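PDB 6J3E: glutathione S-transferase from Ceriporiopsis subvermispora, which probably conjugates glutathione to electrophilic substrates, working as a serine-type member of the glutathione S-transferase family. Local coordinates for residues A[144-148]-A[149-153]; A[41-45]-A[46-50]; A[117-121]-A[122-126]. All blocks are in the same frame, centred on the assembly; numbering follows the deposited sequence.

Contact 1 (A[144-148]-A[149-153]). With EDO (1,2-ethanediol), chain G.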
loop_
_atom_site.group_PDB
_atom_site.type_symbol
_atom_site.label_atom_id
_atom_site.label_comp_id
_atom_site.label_asym_id
_atom_site.label_seq_id
_atom_site.Cartn_x
_atom_site.Cartn_y
_atom_site.Cartn_z
ATOM N N GLU A 144 -7.887 1.829 -31.076
ATOM C CA GLU A 144 -6.546 1.292 -31.298
ATOM C C GLU A 144 -5.588 2.377 -31.772
ATOM O O GLU A 144 -4.451 2.459 -31.297
ATOM C CB GLU A 144 -6.591 0.141 -32.304
ATOM C CG GLU A 144 -5.304 -0.674 -32.391
ATOM C CD GLU A 144 -4.203 0.005 -33.200
ATOM O OE1 GLU A 144 -3.013 -0.328 -32.965
ATOM O OE2 GLU A 144 -4.526 0.862 -34.072
ATOM N N GLU A 145 -6.018 3.208 -32.727
ATOM C CA GLU A 145 -5.176 4.324 -33.153
ATOM C C GLU A 145 -4.797 5.193 -31.959
ATOM O O GLU A 145 -3.617 5.514 -31.750
ATOM C CB GLU A 145 -5.904 5.146 -34.230
ATOM C CG GLU A 145 -5.081 6.293 -34.860
ATOM C CD GLU A 145 -5.014 7.564 -33.996
ATOM O OE1 GLU A 145 -3.938 8.203 -33.971
ATOM O OE2 GLU A 145 -6.022 7.933 -33.343
ATOM N N PHE A 146 -5.791 5.543 -31.134
ATOM C CA PHE A 146 -5.553 6.389 -29.972
ATOM C C PHE A 146 -4.686 5.683 -28.929
ATOM O O PHE A 146 -3.750 6.274 -28.374
ATOM C CB PHE A 146 -6.898 6.794 -29.368
ATOM C CG PHE A 146 -6.783 7.702 -28.175
ATOM C CD1 PHE A 146 -6.552 7.184 -26.909
ATOM C CD2 PHE A 146 -6.934 9.082 -28.318
ATOM C CE1 PHE A 146 -6.460 8.022 -25.806
ATOM C CE2 PHE A 146 -6.839 9.927 -27.220
ATOM C CZ PHE A 146 -6.614 9.393 -25.954
ATOM N N PHE A 147 -5.008 4.431 -28.617
ATOM C CA PHE A 147 -4.305 3.731 -27.544
ATOM C C PHE A 147 -2.847 3.484 -27.913
ATOM O O PHE A 147 -1.931 3.760 -27.124
ATOM C CB PHE A 147 -5.012 2.413 -27.245
ATOM C CG PHE A 147 -4.550 1.750 -25.992
ATOM C CD1 PHE A 147 -5.180 2.008 -24.795
ATOM C CD2 PHE A 147 -3.482 0.849 -26.011
ATOM C CE1 PHE A 147 -4.748 1.394 -23.621
ATOM C CE2 PHE A 147 -3.057 0.233 -24.846
ATOM C CZ PHE A 147 -3.699 0.510 -23.649
ATOM N N ARG A 148 -2.613 2.970 -29.118
ATOM C CA ARG A 148 -1.248 2.681 -29.530
ATOM C C ARG A 148 -0.391 3.947 -29.532
ATOM O O ARG A 148 0.737 3.941 -29.014
ATOM C CB ARG A 148 -1.264 2.011 -30.901
ATOM C CG ARG A 148 0.114 1.729 -31.423
ATOM C CD ARG A 148 0.095 1.202 -32.841
ATOM N NE ARG A 148 -0.319 -0.193 -32.931
ATOM C CZ ARG A 148 0.503 -1.218 -32.695
ATOM N NH1 ARG A 148 1.773 -1.003 -32.332
ATOM N NH2 ARG A 148 0.058 -2.463 -32.820
ATOM N N ARG A 149 -0.926 5.054 -30.070
ATOM C CA ARG A 149 -0.140 6.278 -30.227
ATOM C C ARG A 149 0.273 6.841 -28.878
ATOM O O ARG A 149 1.449 7.150 -28.651
ATOM C CB ARG A 149 -0.939 7.332 -31.004
ATOM C CG ARG A 149 -0.135 8.599 -31.332
ATOM C CD ARG A 149 -0.967 9.877 -31.260
ATOM N NE ARG A 149 -2.358 9.664 -31.664
ATOM C CZ ARG A 149 -3.402 10.148 -30.995
ATOM N NH1 ARG A 149 -3.190 10.862 -29.893
ATOM N NH2 ARG A 149 -4.649 9.903 -31.408
ATOM N N THR A 150 -0.699 6.993 -27.972
ATOM C CA THR A 150 -0.422 7.587 -26.669
ATOM C C THR A 150 0.454 6.676 -25.812
ATOM O O THR A 150 1.390 7.152 -25.156
ATOM C CB THR A 150 -1.739 7.914 -25.950
ATOM O OG1 THR A 150 -2.524 6.727 -25.779
ATOM C CG2 THR A 150 -2.548 8.916 -26.742
ATOM N N ARG A 151 0.170 5.367 -25.805
ATOM C CA ARG A 151 0.931 4.456 -24.954
ATOM C C ARG A 151 2.361 4.307 -25.445
ATOM O O ARG A 151 3.298 4.296 -24.637
ATOM C CB ARG A 151 0.238 3.096 -24.869
ATOM C CG ARG A 151 -0.798 2.982 -23.703
ATOM C CD ARG A 151 -1.910 4.046 -23.768
ATOM N NE ARG A 151 -2.831 3.972 -22.633
ATOM C CZ ARG A 151 -3.792 4.857 -22.366
ATOM N NH1 ARG A 151 -3.970 5.910 -23.141
ATOM N NH2 ARG A 151 -4.575 4.688 -21.319
ATOM N N GLU A 152 2.559 4.215 -26.766
ATOM C CA GLU A 152 3.923 4.125 -27.293
ATOM C C GLU A 152 4.711 5.402 -27.013
ATOM O O GLU A 152 5.885 5.346 -26.628
ATOM C CB GLU A 152 3.904 3.825 -28.792
ATOM C CG GLU A 152 3.685 2.346 -29.130
ATOM C CD GLU A 152 3.615 2.063 -30.630
ATOM O OE1 GLU A 152 3.022 1.027 -31.008
ATOM O OE2 GLU A 152 4.162 2.861 -31.428
ATOM N N GLU A 153 4.081 6.565 -27.194
ATOM C CA GLU A 153 4.770 7.816 -26.906
ATOM C C GLU A 153 5.174 7.890 -25.442
ATOM O O GLU A 153 6.321 8.216 -25.116
ATOM C CB GLU A 153 3.891 9.013 -27.261
ATOM C CG GLU A 153 4.600 10.317 -26.964
ATOM C CD GLU A 153 3.678 11.506 -26.956
ATOM O OE1 GLU A 153 2.442 11.299 -26.902
ATOM O OE2 GLU A 153 4.198 12.645 -27.008
HETATM C C1 EDO G . -5.568 1.292 -19.466
HETATM O O1 EDO G . -6.382 2.448 -19.794
HETATM C C2 EDO G . -6.025 0.611 -18.177
HETATM O O2 EDO G . -5.081 -0.426 -17.900
#
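Charge pairing one helical turn apart ties E145 to R149 and R148 to E152. R149 meets E145 side-on: NE lies 3.2 Å from OE1, while NH2 lies 3.1 Å from OE2 and also donates to OE1. Both oxygens are used on their syn side, with carboxylate and guanidinium planes only 29° apart. R148 bonds in two directions, NH1 to E152 OE1 at 2.7 Å and NE to E144 OE1 at 2.7 Å, and its NH2 continues to E161. Here the guanidinium and E152 carboxylate planes stand 80° apart, and NH1 alone meets E152 OE1, nearly along its C-O bond, unlike the side-on grip of R149. Long, flexible arginines and glutamates suit this surface because they can span the turn.

Among the neutral groups, F146 O accepts T150 OG1 (2.9 Å) and T150 N from opposite faces of its plane. The same threonine lays CG2 over one face of the F146 ring.

R151 combines both chemistries. Bent at chi2 (57°), it folds back across F147, placing CD over the ring centre, 3.8 Å from the centroid, in a CH-pi contact. R151 NH1 donates to T150 OG1 at 3.1 Å, in the guanidinium plane, which helps fix the group's rotation, and NH2 makes a weak bond to a bound ethanediol. Residues 144-153 make up most of helix 141-153 in the helical C-terminal domain, where R151 is a glutathione-binding residue.

Contact 2 (A[41-45]-A[46-50])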
loop_
_atom_site.group_PDB
_atom_site.type_symbol
_atom_site.label_atom_id
_atom_site.label_comp_id
_atom_site.label_asym_id
_atom_site.label_seq_id
_atom_site.Cartn_x
_atom_site.Cartn_y
_atom_site.Cartn_z
ATOM N N ILE A 41 -23.140 2.430 -21.440
ATOM C CA ILE A 41 -22.906 3.304 -22.582
ATOM C C ILE A 41 -21.455 3.116 -23.034
ATOM O O ILE A 41 -20.522 3.444 -22.287
ATOM C CB ILE A 41 -23.186 4.773 -22.237
ATOM C CG1 ILE A 41 -24.626 4.939 -21.763
ATOM C CG2 ILE A 41 -22.906 5.622 -23.435
ATOM C CD1 ILE A 41 -25.091 6.362 -21.640
ATOM N N TRP A 42 -21.269 2.621 -24.261
ATOM C CA TRP A 42 -19.956 2.224 -24.767
ATOM C C TRP A 42 -19.255 3.414 -25.411
ATOM O O TRP A 42 -19.785 4.023 -26.345
ATOM C CB TRP A 42 -20.102 1.066 -25.756
ATOM C CG TRP A 42 -20.684 -0.170 -25.081
ATOM C CD1 TRP A 42 -21.980 -0.621 -25.144
ATOM C CD2 TRP A 42 -19.998 -1.063 -24.192
ATOM N NE1 TRP A 42 -22.127 -1.753 -24.374
ATOM C CE2 TRP A 42 -20.925 -2.043 -23.782
ATOM C CE3 TRP A 42 -18.689 -1.132 -23.715
ATOM C CZ2 TRP A 42 -20.580 -3.075 -22.922
ATOM C CZ3 TRP A 42 -18.343 -2.167 -22.873
ATOM C CH2 TRP A 42 -19.283 -3.123 -22.484
ATOM N N VAL A 43 -18.055 3.730 -24.922
ATOM C CA VAL A 43 -17.328 4.924 -25.342
ATOM C C VAL A 43 -15.929 4.538 -25.798
ATOM O O VAL A 43 -15.190 3.867 -25.069
ATOM C CB VAL A 43 -17.267 5.970 -24.213
ATOM C CG1 VAL A 43 -16.381 7.146 -24.624
ATOM C CG2 VAL A 43 -18.685 6.440 -23.860
ATOM N N GLU A 44 -15.562 4.966 -27.003
ATOM C CA GLU A 44 -14.225 4.693 -27.502
ATOM C C GLU A 44 -13.215 5.567 -26.774
ATOM O O GLU A 44 -13.525 6.679 -26.332
ATOM C CB GLU A 44 -14.147 4.936 -29.010
ATOM C CG GLU A 44 -15.023 4.017 -29.855
ATOM C CD GLU A 44 -14.574 2.559 -29.841
ATOM O OE1 GLU A 44 -13.403 2.286 -29.496
ATOM O OE2 GLU A 44 -15.403 1.680 -30.172
ATOM N N TYR A 45 -11.995 5.043 -26.651
ATOM C CA TYR A 45 -10.904 5.754 -25.986
ATOM C C TYR A 45 -10.784 7.213 -26.399
ATOM O O TYR A 45 -10.718 8.076 -25.508
ATOM C CB TYR A 45 -9.580 5.012 -26.234
ATOM C CG TYR A 45 -9.076 4.266 -25.024
ATOM C CD1 TYR A 45 -8.555 4.956 -23.929
ATOM C CD2 TYR A 45 -9.135 2.878 -24.962
ATOM C CE1 TYR A 45 -8.092 4.280 -22.810
ATOM C CE2 TYR A 45 -8.681 2.189 -23.836
ATOM C CZ TYR A 45 -8.153 2.895 -22.769
ATOM O OH TYR A 45 -7.700 2.227 -21.648
ATOM N N PRO A 46 -10.765 7.567 -27.688
ATOM C CA PRO A 46 -10.524 8.974 -28.041
ATOM C C PRO A 46 -11.706 9.904 -27.740
ATOM O O PRO A 46 -11.515 11.129 -27.722
ATOM C CB PRO A 46 -10.212 8.909 -29.542
ATOM C CG PRO A 46 -10.893 7.661 -30.015
ATOM C CD PRO A 46 -10.902 6.702 -28.880
ATOM N N ASP A 47 -12.901 9.367 -27.491
ATOM C CA ASP A 47 -14.063 10.167 -27.142
ATOM C C ASP A 47 -14.233 10.334 -25.646
ATOM O O ASP A 47 -15.166 11.025 -25.223
ATOM C CB ASP A 47 -15.354 9.548 -27.698
ATOM C CG ASP A 47 -15.228 9.114 -29.146
ATOM O OD1 ASP A 47 -14.507 9.778 -29.920
ATOM O OD2 ASP A 47 -15.853 8.089 -29.503
ATOM N N ILE A 48 -13.372 9.720 -24.836
ATOM C CA ILE A 48 -13.624 9.676 -23.400
ATOM C C ILE A 48 -13.663 11.088 -22.830
ATOM O O ILE A 48 -14.601 11.467 -22.118
ATOM C CB ILE A 48 -12.574 8.801 -22.696
ATOM C CG1 ILE A 48 -12.834 7.328 -22.999
ATOM C CG2 ILE A 48 -12.605 9.020 -21.210
ATOM C CD1 ILE A 48 -11.762 6.387 -22.457
ATOM N N ALA A 49 -12.650 11.889 -23.150
ATOM C CA ALA A 49 -12.626 13.274 -22.704
ATOM C C ALA A 49 -13.900 13.996 -23.129
ATOM O O ALA A 49 -14.606 14.599 -22.304
ATOM C CB ALA A 49 -11.384 13.965 -23.265
ATOM N N SER A 50 -14.244 13.872 -24.414
ATOM C CA SER A 50 -15.396 14.571 -24.966
ATOM C C SER A 50 -16.685 14.183 -24.255
ATOM O O SER A 50 -17.526 15.040 -23.966
ATOM C CB SER A 50 -15.493 14.278 -26.458
ATOM O OG SER A 50 -16.431 15.137 -27.057
#
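E44 to I48 form the turn through which strand 38-42, at the edge of the thioredoxin-like N-terminal sheet, passes into helix 48-55. Two overlapping type I turns do the work. D47 N donates to E44 O at 3.0 Å, and I48 N donates to Y45 O at 3.2 Å; in both cases the donor sits well above the carbonyl plane. P46 suits the bend because its ring holds phi at a turn value and its nitrogen has no hydrogen to satisfy.

E44 and D47 run side by side, with D47 OD2 3.6 Å from E44 CB. Their carboxylates are held apart by separate partners on the neighbouring domain: E44 OE1 bonds to S143 and OE2 to N140, while D47 OD2 forms a salt bridge with R142. These bonds probably offset the repulsion between the two acids.

On the apolar side, V43 carries CG1 anti to its backbone N (chi1 174°), which brings that methyl 3.9 Å from I48 CG1. V43, just past the strand, is buried, and its branched, apolar side chain packs on D47 and I48; it also lies about 4 Å, at the nearest atoms, from the side chain of L71, a glutathione-binding residue. Y45 sends its ring to meet F147 edge-to-face, and I48 runs alongside it in the same direction, the terminal methyl CD1 of I48 lying 3.8 Å from Y45 CD1.

Contact 3 (A[117-121]-A[122-126])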
loop_
_atom_site.group_PDB
_atom_site.type_symbol
_atom_site.label_atom_id
_atom_site.label_comp_id
_atom_site.label_asym_id
_atom_site.label_seq_id
_atom_site.Cartn_x
_atom_site.Cartn_y
_atom_site.Cartn_z
ATOM N N PHE A 117 -3.191 2.208 -3.223
ATOM C CA PHE A 117 -1.795 2.512 -3.513
ATOM C C PHE A 117 -0.937 1.250 -3.543
ATOM O O PHE A 117 -0.246 0.993 -4.536
ATOM C CB PHE A 117 -1.249 3.495 -2.492
ATOM C CG PHE A 117 0.170 3.879 -2.739
ATOM C CD1 PHE A 117 0.521 4.580 -3.873
ATOM C CD2 PHE A 117 1.160 3.539 -1.844
ATOM C CE1 PHE A 117 1.836 4.930 -4.106
ATOM C CE2 PHE A 117 2.479 3.903 -2.068
ATOM C CZ PHE A 117 2.812 4.600 -3.196
ATOM N N ALA A 118 -0.971 0.453 -2.462
ATOM C CA ALA A 118 -0.148 -0.754 -2.388
ATOM C C ALA A 118 -0.391 -1.645 -3.592
ATOM O O ALA A 118 0.552 -2.173 -4.200
ATOM C CB ALA A 118 -0.439 -1.530 -1.103
ATOM N N PHE A 119 -1.668 -1.808 -3.951
ATOM C CA PHE A 119 -2.025 -2.634 -5.089
ATOM C C PHE A 119 -1.471 -2.052 -6.383
ATOM O O PHE A 119 -0.947 -2.787 -7.229
ATOM C CB PHE A 119 -3.548 -2.771 -5.153
ATOM C CG PHE A 119 -4.030 -3.606 -6.299
ATOM C CD1 PHE A 119 -4.253 -3.040 -7.543
ATOM C CD2 PHE A 119 -4.242 -4.965 -6.142
ATOM C CE1 PHE A 119 -4.689 -3.817 -8.612
ATOM C CE2 PHE A 119 -4.674 -5.749 -7.194
ATOM C CZ PHE A 119 -4.904 -5.176 -8.431
ATOM N N SER A 120 -1.606 -0.737 -6.572
ATOM C CA SER A 120 -1.066 -0.115 -7.776
ATOM C C SER A 120 0.439 -0.293 -7.841
ATOM O O SER A 120 0.993 -0.600 -8.901
ATOM C CB SER A 120 -1.431 1.372 -7.824
ATOM O OG SER A 120 -2.786 1.564 -8.206
ATOM N N GLU A 121 1.120 -0.105 -6.717
ATOM C CA GLU A 121 2.561 -0.310 -6.704
ATOM C C GLU A 121 2.921 -1.765 -6.968
ATOM O O GLU A 121 3.863 -2.038 -7.710
ATOM C CB GLU A 121 3.152 0.149 -5.375
ATOM C CG GLU A 121 3.441 1.630 -5.357
ATOM C CD GLU A 121 4.075 2.099 -6.653
ATOM O OE1 GLU A 121 5.179 1.612 -6.983
ATOM O OE2 GLU A 121 3.460 2.945 -7.338
ATOM N N ALA A 122 2.186 -2.713 -6.379
ATOM C CA ALA A 122 2.594 -4.111 -6.497
ATOM C C ALA A 122 2.161 -4.761 -7.810
ATOM O O ALA A 122 2.880 -5.621 -8.327
ATOM C CB ALA A 122 2.049 -4.933 -5.329
ATOM N N ILE A 123 1.008 -4.392 -8.359
ATOM C CA ILE A 123 0.390 -5.116 -9.471
ATOM C C ILE A 123 0.420 -4.298 -10.754
ATOM O O ILE A 123 0.995 -4.723 -11.760
ATOM C CB ILE A 123 -1.055 -5.538 -9.122
ATOM C CG1 ILE A 123 -1.086 -6.442 -7.883
ATOM C CG2 ILE A 123 -1.726 -6.195 -10.294
ATOM C CD1 ILE A 123 0.048 -7.441 -7.835
ATOM N N VAL A 124 -0.183 -3.110 -10.732
ATOM C CA VAL A 124 -0.620 -2.455 -11.961
ATOM C C VAL A 124 0.555 -2.189 -12.882
ATOM O O VAL A 124 0.471 -2.426 -14.095
ATOM C CB VAL A 124 -1.384 -1.162 -11.634
ATOM C CG1 VAL A 124 -1.533 -0.291 -12.883
ATOM C CG2 VAL A 124 -2.743 -1.493 -11.064
ATOM N N ARG A 125 1.673 -1.706 -12.333
ATOM C CA ARG A 125 2.823 -1.434 -13.187
ATOM C C ARG A 125 3.525 -2.708 -13.633
ATOM O O ARG A 125 4.186 -2.699 -14.675
ATOM C CB ARG A 125 3.805 -0.519 -12.477
ATOM C CG ARG A 125 3.122 0.521 -11.640
ATOM C CD ARG A 125 4.009 0.917 -10.487
ATOM N NE ARG A 125 5.246 1.537 -10.954
ATOM C CZ ARG A 125 6.298 1.748 -10.176
ATOM N NH1 ARG A 125 7.397 2.317 -10.666
ATOM N NH2 ARG A 125 6.261 1.371 -8.900
ATOM N N ALA A 126 3.395 -3.801 -12.875
ATOM C CA ALA A 126 3.950 -5.078 -13.319
ATOM C C ALA A 126 3.161 -5.637 -14.496
ATOM O O ALA A 126 3.743 -6.220 -15.413
ATOM C CB ALA A 126 3.970 -6.078 -12.162
#
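A118 O accepts the amide of A122 at 2.8 Å, and F119 O accepts that of I123 at 2.8 Å, two sound helical bonds along helix 109-136. The next one is weak: V124 N lies 3.3 Å from S120 O, with an angle of only 126° at the hydrogen. Here the helix widens into a pi-type turn at 122-124, and the axes of the two short segments diverge by 33°.

F119 packs beside this irregular turn. I123 CG1 lies over one face of its ring, 4.0 Å from the centroid, and I123 CG2 approaches F119 CZ at 3.8 Å. From another direction V124 CG2 comes within 3.9 Å of F119 CE1. Beta-branched I123 and V124 suit the place, since each branches at CB and so presents carbon close to the backbone: the CG1 methylene and CG2 methyl of I123, the CG2 methyl of V124. I185 and W214 add to the apolar cluster. A118 and A122 are small enough to let F117 of the second subunit pack against them.

Since only a weak bond holds V124 N to S120 O, the packing of I123 and V124 on F119 probably carries much of the cohesion across the widened turn.

In the fold
Contacts 1 and 2 touch across the boundary between the helical C-terminal domain and the thioredoxin-like N-terminal domain: F146 packs on P46, and R151 on Y45. Contact 1 lies at the surface and combines salt bridges with CH-pi contacts over two phenylalanine rings; contact 2 is partly buried and mixes turn hydrogen bonds with apolar packing, its acids bonded across the boundary. Contact 3, also partly buried, is nearer the centre of the chain; its side-chain packing is mainly apolar, against helices 169-189 and 206-222 and the second subunit. It lies on helix 109-136, which immediately precedes the helix of contact 1, yet their nearest atoms are about 10 Å apart. Only contact 1 itself holds a glutathione-binding residue.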